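PDB 5J72: putative N-acetylmuramoyl-L-alanine amidase,autolysin cwp6 from Peptoclostridium difficile, which probably cleaves the amide bond between N-acetylmuramic acid and L-alanine in peptidoglycan as a zinc-dependent autolysin held at the cell wall by CWB2 modules. Local coordinates for residues A[138-142]-A[163-167]; A[156-162]-A[205-211]; A[187-191]-A[215-221]. All coordinates share one frame; numbering follows the deposited sequence.

Contact 1. Residues A[138-142]-A[163-167]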
# COMPACT_ATOMS: atom_id res chain seq x y z
N ALA A 138 -12.61 9.97 -15.40
CA ALA A 138 -11.69 10.42 -16.46
C ALA A 138 -10.44 11.07 -15.92
O ALA A 138 -9.37 10.85 -16.47
CB ALA A 138 -12.41 11.41 -17.37
N THR A 139 -10.55 11.89 -14.87
CA THR A 139 -9.39 12.52 -14.27
C THR A 139 -9.43 12.33 -12.76
O THR A 139 -10.40 11.78 -12.21
CB THR A 139 -9.34 14.02 -14.60
OG1 THR A 139 -10.25 14.72 -13.74
CG2 THR A 139 -9.78 14.33 -16.06
N ARG A 140 -8.38 12.81 -12.11
CA ARG A 140 -8.26 12.74 -10.68
C ARG A 140 -9.52 13.40 -10.01
O ARG A 140 -9.94 12.93 -8.94
CB ARG A 140 -7.00 13.48 -10.25
CG ARG A 140 -6.96 14.94 -10.69
CD ARG A 140 -5.52 15.57 -10.51
NE ARG A 140 -4.56 14.78 -11.30
CZ ARG A 140 -3.25 14.74 -11.12
NH1 ARG A 140 -2.67 15.51 -10.19
NH2 ARG A 140 -2.50 13.91 -11.83
N PHE A 141 -10.07 14.46 -10.60
CA PHE A 141 -11.26 15.14 -10.01
C PHE A 141 -12.45 14.19 -9.99
O PHE A 141 -13.11 14.12 -8.97
CB PHE A 141 -11.64 16.40 -10.83
CG PHE A 141 -10.56 17.42 -10.78
CD1 PHE A 141 -10.50 18.34 -9.74
CD2 PHE A 141 -9.54 17.43 -11.74
CE1 PHE A 141 -9.45 19.26 -9.65
CE2 PHE A 141 -8.49 18.35 -11.64
CZ PHE A 141 -8.45 19.26 -10.60
N GLU A 142 -12.73 13.47 -11.13
CA GLU A 142 -13.86 12.55 -11.14
C GLU A 142 -13.58 11.35 -10.30
O GLU A 142 -14.52 10.78 -9.75
CB GLU A 142 -14.24 12.07 -12.55
CG GLU A 142 -14.77 13.17 -13.45
CD GLU A 142 -13.66 14.00 -14.07
OE1 GLU A 142 -12.49 13.56 -14.10
OE2 GLU A 142 -13.95 15.12 -14.52
N ASN A 163 -5.71 21.31 -3.48
CA ASN A 163 -5.46 21.61 -4.88
C ASN A 163 -5.07 20.34 -5.57
O ASN A 163 -4.08 19.72 -5.14
CB ASN A 163 -4.30 22.61 -4.97
CG ASN A 163 -3.93 22.97 -6.40
OD1 ASN A 163 -3.92 22.11 -7.30
ND2 ASN A 163 -3.67 24.27 -6.70
N GLY A 164 -5.78 19.94 -6.64
CA GLY A 164 -5.54 18.66 -7.28
C GLY A 164 -4.25 18.50 -8.06
O GLY A 164 -3.85 17.37 -8.29
N GLU A 165 -3.61 19.60 -8.48
CA GLU A 165 -2.34 19.48 -9.23
C GLU A 165 -1.19 19.77 -8.28
O GLU A 165 -0.05 19.63 -8.68
CB GLU A 165 -2.32 20.43 -10.47
CG GLU A 165 -3.61 20.37 -11.31
CD GLU A 165 -3.81 19.06 -12.09
OE1 GLU A 165 -2.91 18.20 -12.05
OE2 GLU A 165 -4.88 18.90 -12.74
N LEU A 166 -1.45 20.18 -7.04
CA LEU A 166 -0.40 20.36 -6.04
C LEU A 166 -0.74 19.36 -4.96
O LEU A 166 -0.65 19.68 -3.76
CB LEU A 166 -0.30 21.69 -5.29
CG LEU A 166 -0.05 22.95 -6.07
CD1 LEU A 166 -0.49 24.06 -5.11
CD2 LEU A 166 1.43 23.11 -6.47
N ALA A 167 -1.13 18.16 -5.34
CA ALA A 167 -1.56 17.21 -4.33
C ALA A 167 -0.52 16.93 -3.23
O ALA A 167 -0.92 16.63 -2.11
CB ALA A 167 -1.96 15.91 -5.03
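The guanidinium of R140 meets the turn after strand 158-163 in two ways. At its edge NH1 donates to the carbonyl oxygen of G164, with NH1 to O 2.9 Å and an N-H...O angle of 164°; the oxygen lies almost in the guanidinium plane. Over one face sits E165 OE1, 3.3 Å from R140 NH1, toward the rim. No N-H points at this oxygen, which makes the salt bridge purely electrostatic. A bend at chi3 (59°) turns the arginine end toward the turn. Beside it, the F141 ring offers its edge to the other carboxylate oxygen, with CE2 3.8 Å from E165 OE2, while CZ approaches G164 CA obliquely.

Both sides are set by local polar bonds. N163 OD1 accepts from E165 N at 2.8 Å and more weakly from L166 N, which shapes the turn presenting G164 O. Across from it, T139 OG1 takes the N-H of F141, and T139 N and OG1 reach E142 OE1 from opposite faces of its carboxylate. F141 also packs on L186 and on helix 194-203. The arrangement thus joins an Asx turn at N163 to the capping box that starts helix 140-151, within the first CWB2 repeat.

Contact 2. Residues A[156-162]-A[205-211]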
# COMPACT_ATOMS: atom_id res chain seq x y z
N SER A 156 -22.23 14.51 3.60
CA SER A 156 -21.16 14.75 4.59
C SER A 156 -21.28 16.19 5.08
O SER A 156 -21.39 17.08 4.22
CB SER A 156 -19.79 14.58 3.94
OG SER A 156 -18.83 14.61 5.00
N SER A 157 -21.20 16.45 6.40
CA SER A 157 -21.34 17.87 6.80
C SER A 157 -20.06 18.64 6.52
O SER A 157 -20.10 19.86 6.40
CB SER A 157 -21.76 17.98 8.26
OG SER A 157 -20.71 17.44 9.04
N LYS A 158 -18.93 17.96 6.39
CA LYS A 158 -17.66 18.61 6.07
C LYS A 158 -17.05 17.98 4.81
O LYS A 158 -17.27 16.78 4.54
CB LYS A 158 -16.62 18.44 7.18
CG LYS A 158 -17.00 19.17 8.48
CD LYS A 158 -15.94 18.86 9.60
CE LYS A 158 -15.82 19.97 10.63
NZ LYS A 158 -17.01 20.01 11.44
N VAL A 159 -16.32 18.77 4.05
CA VAL A 159 -15.58 18.31 2.88
C VAL A 159 -14.22 18.98 2.98
O VAL A 159 -14.15 20.20 3.21
CB VAL A 159 -16.22 18.67 1.50
CG1 VAL A 159 -15.32 18.18 0.34
CG2 VAL A 159 -17.63 18.04 1.39
N VAL A 160 -13.14 18.20 2.77
CA VAL A 160 -11.79 18.76 2.75
C VAL A 160 -11.45 19.00 1.30
O VAL A 160 -11.72 18.18 0.43
CB VAL A 160 -10.80 17.80 3.42
CG1 VAL A 160 -9.31 18.30 3.23
CG2 VAL A 160 -11.17 17.70 4.89
N ILE A 161 -10.81 20.13 1.03
CA ILE A 161 -10.45 20.40 -0.36
C ILE A 161 -8.93 20.64 -0.43
O ILE A 161 -8.39 21.33 0.43
CB ILE A 161 -11.17 21.73 -0.76
CG1 ILE A 161 -12.70 21.48 -1.00
CG2 ILE A 161 -10.49 22.26 -2.03
CD1 ILE A 161 -12.97 20.91 -2.39
N VAL A 162 -8.30 20.10 -1.42
CA VAL A 162 -6.84 20.22 -1.65
C VAL A 162 -6.75 20.58 -3.11
O VAL A 162 -7.60 20.21 -3.89
CB VAL A 162 -6.22 18.82 -1.38
CG1 VAL A 162 -4.88 18.70 -2.04
CG2 VAL A 162 -6.15 18.60 0.16
N PRO A 205 -22.75 19.80 2.28
CA PRO A 205 -22.01 20.07 3.52
C PRO A 205 -22.38 21.42 4.11
O PRO A 205 -22.93 22.28 3.41
CB PRO A 205 -20.55 20.09 3.04
CG PRO A 205 -20.67 20.63 1.63
CD PRO A 205 -21.93 19.97 1.08
N SER A 206 -22.03 21.61 5.35
CA SER A 206 -22.16 22.89 6.08
C SER A 206 -20.79 23.58 6.07
O SER A 206 -20.71 24.80 6.22
CB SER A 206 -22.44 22.62 7.57
OG SER A 206 -23.76 22.18 7.72
N ASP A 207 -19.70 22.80 5.93
CA ASP A 207 -18.35 23.40 6.05
C ASP A 207 -17.37 22.80 5.08
O ASP A 207 -17.38 21.57 4.88
CB ASP A 207 -17.82 23.10 7.49
CG ASP A 207 -18.55 23.82 8.61
OD1 ASP A 207 -19.55 23.28 9.10
OD2 ASP A 207 -18.13 24.94 8.97
N VAL A 208 -16.55 23.61 4.45
CA VAL A 208 -15.46 23.13 3.60
C VAL A 208 -14.14 23.56 4.30
O VAL A 208 -14.01 24.72 4.78
CB VAL A 208 -15.56 23.67 2.14
CG1 VAL A 208 -14.26 23.52 1.40
CG2 VAL A 208 -16.66 22.94 1.38
N ILE A 209 -13.17 22.64 4.37
CA ILE A 209 -11.90 22.91 5.04
C ILE A 209 -10.87 22.82 3.92
O ILE A 209 -10.65 21.77 3.26
CB ILE A 209 -11.60 21.94 6.22
CG1 ILE A 209 -12.66 22.05 7.29
CG2 ILE A 209 -10.19 22.20 6.83
CD1 ILE A 209 -13.89 21.05 7.07
N ILE A 210 -10.25 23.96 3.63
CA ILE A 210 -9.23 24.02 2.61
C ILE A 210 -7.85 23.80 3.26
O ILE A 210 -7.56 24.38 4.30
CB ILE A 210 -9.23 25.39 1.91
CG1 ILE A 210 -10.51 25.53 1.04
CG2 ILE A 210 -7.97 25.48 1.07
CD1 ILE A 210 -10.76 26.97 0.67
N ILE A 211 -7.04 22.94 2.65
CA ILE A 211 -5.68 22.67 3.15
C ILE A 211 -4.77 23.40 2.18
O ILE A 211 -4.80 23.12 0.98
CB ILE A 211 -5.38 21.16 3.18
CG1 ILE A 211 -6.37 20.44 4.12
CG2 ILE A 211 -3.86 20.92 3.61
CD1 ILE A 211 -6.44 21.02 5.51
O HOH W 1 -19.72 20.68 9.94
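Strands 158-162 and 207-211 pair in parallel, K158 beside D207 and I161 beside I210, within the first CWB2 range. They are the central strands of a parallel sheet ordered 184-187, 158-163, 207-211, 232-236. The axes of these short segments are inclined by 25°.

Backbone bonds run the length of the pair. V159 and I161 each use both N-H and C=O, linking to D207 and I209 and to I209 and I211 respectively; the I161 N to I209 O bond is 2.8 Å. At the start of the pair S157 O takes two donors, S206 N and D207 N, the second nearly along the C=O direction. CA-H...O contacts lie between these bonds, such as K158 CA to D207 O at 3.2 Å, and ahead of the strands P205 CA makes a more bent one with S156 O.

Apolar contacts form on both faces of the sheet. On the face of V159, I161, V208 and I210, the closest pair is I161 CG1 and V208 CG1 at 3.5 Å, and V159 CG2 rests on P205 CB. The face of V160 and I209 packs against Y180 of helix 174-180. Here V160 CG1 is anti to its own N (chi1 172°) and meets I211 CG1 at 3.7 Å, while I209 CD1 lies against the aliphatic chain of K158, 3.8 Å from its CB.

Polar side chains gather at the solvent-accessible start of the strands. S156 OG donates to K158 O within its own segment. K158 and D207 run alongside each other in the same direction, but NZ and OD1 stay 4.8 Å apart, too far for a direct salt bridge. A water joins them, accepting from K158 NZ at 3.2 Å and donating to D207 OD1 at 2.7 Å.

Contact 3. Residues A[187-191]-A[215-221]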
# COMPACT_ATOMS: atom_id res chain seq x y z
N ALA A 187 -9.66 20.85 -6.02
CA ALA A 187 -9.85 22.16 -6.62
C ALA A 187 -8.60 22.52 -7.48
O ALA A 187 -7.58 21.84 -7.42
CB ALA A 187 -9.93 23.19 -5.52
N ASN A 188 -8.75 23.59 -8.28
CA ASN A 188 -7.66 24.20 -9.01
C ASN A 188 -7.34 25.42 -8.18
O ASN A 188 -8.09 25.74 -7.24
CB ASN A 188 -8.08 24.56 -10.42
CG ASN A 188 -8.16 23.32 -11.26
OD1 ASN A 188 -7.22 22.51 -11.24
ND2 ASN A 188 -9.20 23.07 -12.01
N LYS A 189 -6.27 26.14 -8.48
CA LYS A 189 -5.95 27.28 -7.63
C LYS A 189 -7.02 28.36 -7.63
O LYS A 189 -7.28 28.97 -6.58
CB LYS A 189 -4.62 27.95 -8.10
CG LYS A 189 -4.22 29.11 -7.20
CD LYS A 189 -3.06 29.91 -7.79
CE LYS A 189 -2.72 31.00 -6.81
NZ LYS A 189 -1.69 31.92 -7.37
N ASP A 190 -7.65 28.60 -8.79
CA ASP A 190 -8.63 29.69 -8.85
C ASP A 190 -10.05 29.26 -9.25
O ASP A 190 -10.90 30.12 -9.47
CB ASP A 190 -8.11 30.77 -9.85
CG ASP A 190 -6.79 31.38 -9.39
OD1 ASP A 190 -6.72 31.83 -8.23
OD2 ASP A 190 -5.83 31.37 -10.19
N ASP A 191 -10.32 27.96 -9.37
CA ASP A 191 -11.66 27.49 -9.75
C ASP A 191 -11.89 26.05 -9.27
O ASP A 191 -10.94 25.40 -8.83
CB ASP A 191 -11.81 27.47 -11.28
CG ASP A 191 -10.91 26.42 -11.97
OD1 ASP A 191 -9.78 26.77 -12.37
OD2 ASP A 191 -11.34 25.24 -12.10
N GLY A 215 -2.04 30.78 -1.79
CA GLY A 215 -1.22 30.54 -2.96
C GLY A 215 -1.58 29.20 -3.58
O GLY A 215 -1.43 29.02 -4.78
N SER A 216 -2.08 28.25 -2.74
CA SER A 216 -2.47 26.90 -3.22
C SER A 216 -3.92 26.89 -3.73
O SER A 216 -4.22 26.44 -4.85
CB SER A 216 -2.30 25.90 -2.09
OG SER A 216 -2.45 24.61 -2.65
N VAL A 217 -4.81 27.41 -2.89
CA VAL A 217 -6.23 27.52 -3.23
C VAL A 217 -6.62 28.96 -2.86
O VAL A 217 -6.71 29.30 -1.68
CB VAL A 217 -7.07 26.46 -2.47
CG1 VAL A 217 -8.55 26.58 -2.93
CG2 VAL A 217 -6.52 25.05 -2.75
N SER A 218 -6.87 29.76 -3.87
CA SER A 218 -7.12 31.22 -3.69
C SER A 218 -8.56 31.58 -3.35
O SER A 218 -9.45 30.72 -3.34
CB SER A 218 -6.77 31.94 -4.99
OG SER A 218 -7.81 31.80 -5.94
N GLN A 219 -8.79 32.86 -3.09
CA GLN A 219 -10.12 33.38 -2.81
C GLN A 219 -11.00 33.17 -4.04
O GLN A 219 -12.22 33.12 -3.92
CB GLN A 219 -10.03 34.89 -2.52
CG GLN A 219 -11.43 35.51 -2.34
CD GLN A 219 -12.32 34.77 -1.32
OE1 GLN A 219 -11.88 34.31 -0.25
NE2 GLN A 219 -13.60 34.62 -1.67
N LYS A 220 -10.40 33.09 -5.23
CA LYS A 220 -11.23 32.90 -6.41
C LYS A 220 -11.84 31.50 -6.35
O LYS A 220 -12.98 31.32 -6.75
CB LYS A 220 -10.44 33.02 -7.71
CG LYS A 220 -9.68 34.34 -7.83
CD LYS A 220 -9.58 34.76 -9.30
CE LYS A 220 -8.88 36.13 -9.40
NZ LYS A 220 -8.73 36.54 -10.82
N ALA A 221 -11.04 30.51 -5.89
CA ALA A 221 -11.62 29.18 -5.76
C ALA A 221 -12.61 29.24 -4.59
O ALA A 221 -13.66 28.60 -4.67
CB ALA A 221 -10.53 28.13 -5.49
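The carboxylate of D190 meets S218 at an edge: OD1 receives the hydroxyl OG on its anti lone pair, the one directed away from OD2, with a short OG to OD1 distance of 2.5 Å. Two further flat groups meet within segment 187-191. N188 ND2 lies with D191 OD2 close to its amide plane and donates to it at 3.0 Å in a nearly straight bond (172°), while the amide comes to the syn side of that oxygen, 28° out of the carboxylate plane.

The backbones are joined by S218 N, which donates to K189 O at 2.9 Å. This fixes S218 just ahead of helix 219-228, where it is the N-cap. With chi1 at 80°, OG stands between its own N and carbonyl carbon and can accept from K220 N at 3.0 Å, and weakly from A221 N, while it donates to D190.

Packing contacts surround these bonds. The K189 chain, extended beyond CG, runs alongside residues 215-216, its CE 3.1 Å from G215 O and its CA making a CA-H...O contact with S216 O. K220 CB sits 3.9 Å from D190 CB, and the CB of A221 lies against K189 O and N188 O. D191 N is buried here without a partner in the model. Beyond the segments, V217 O is held by R235.

S218 thus couples loop 187-191 to helix 219-228 beyond the C-terminal ends of parallel strands 184-187 and 207-211, in the first CWB2 range. Donating its proton to D190 OD1 would be expected to make S218 OG a better acceptor for the helix N-H groups, and the nearby helix N-terminus would tend to favour the charged form of D190.

How the contacts relate
All three contacts lie in the first CWB2 range and cluster around strand 158-163, with centres 13 to 16 Å apart. Contact 2 forms the middle of the sheet, and contacts 1 and 3 gather where its strands end. V162 O receives A187 N at 3.0 Å, tying contact 2 to contact 3, and I210 CG2 packs on V217 CB. Two hydrogen bonds tie contact 1 to contact 3, G164 N to A187 O (2.7 Å) and N163 ND2 to S216 O (2.9 Å). At the other end of contact 2 the S156 side chain is about 7 Å from a bound calcium ion. None of the contacts supplies a ligand to the amidase zinc site of H460, E477 and H530.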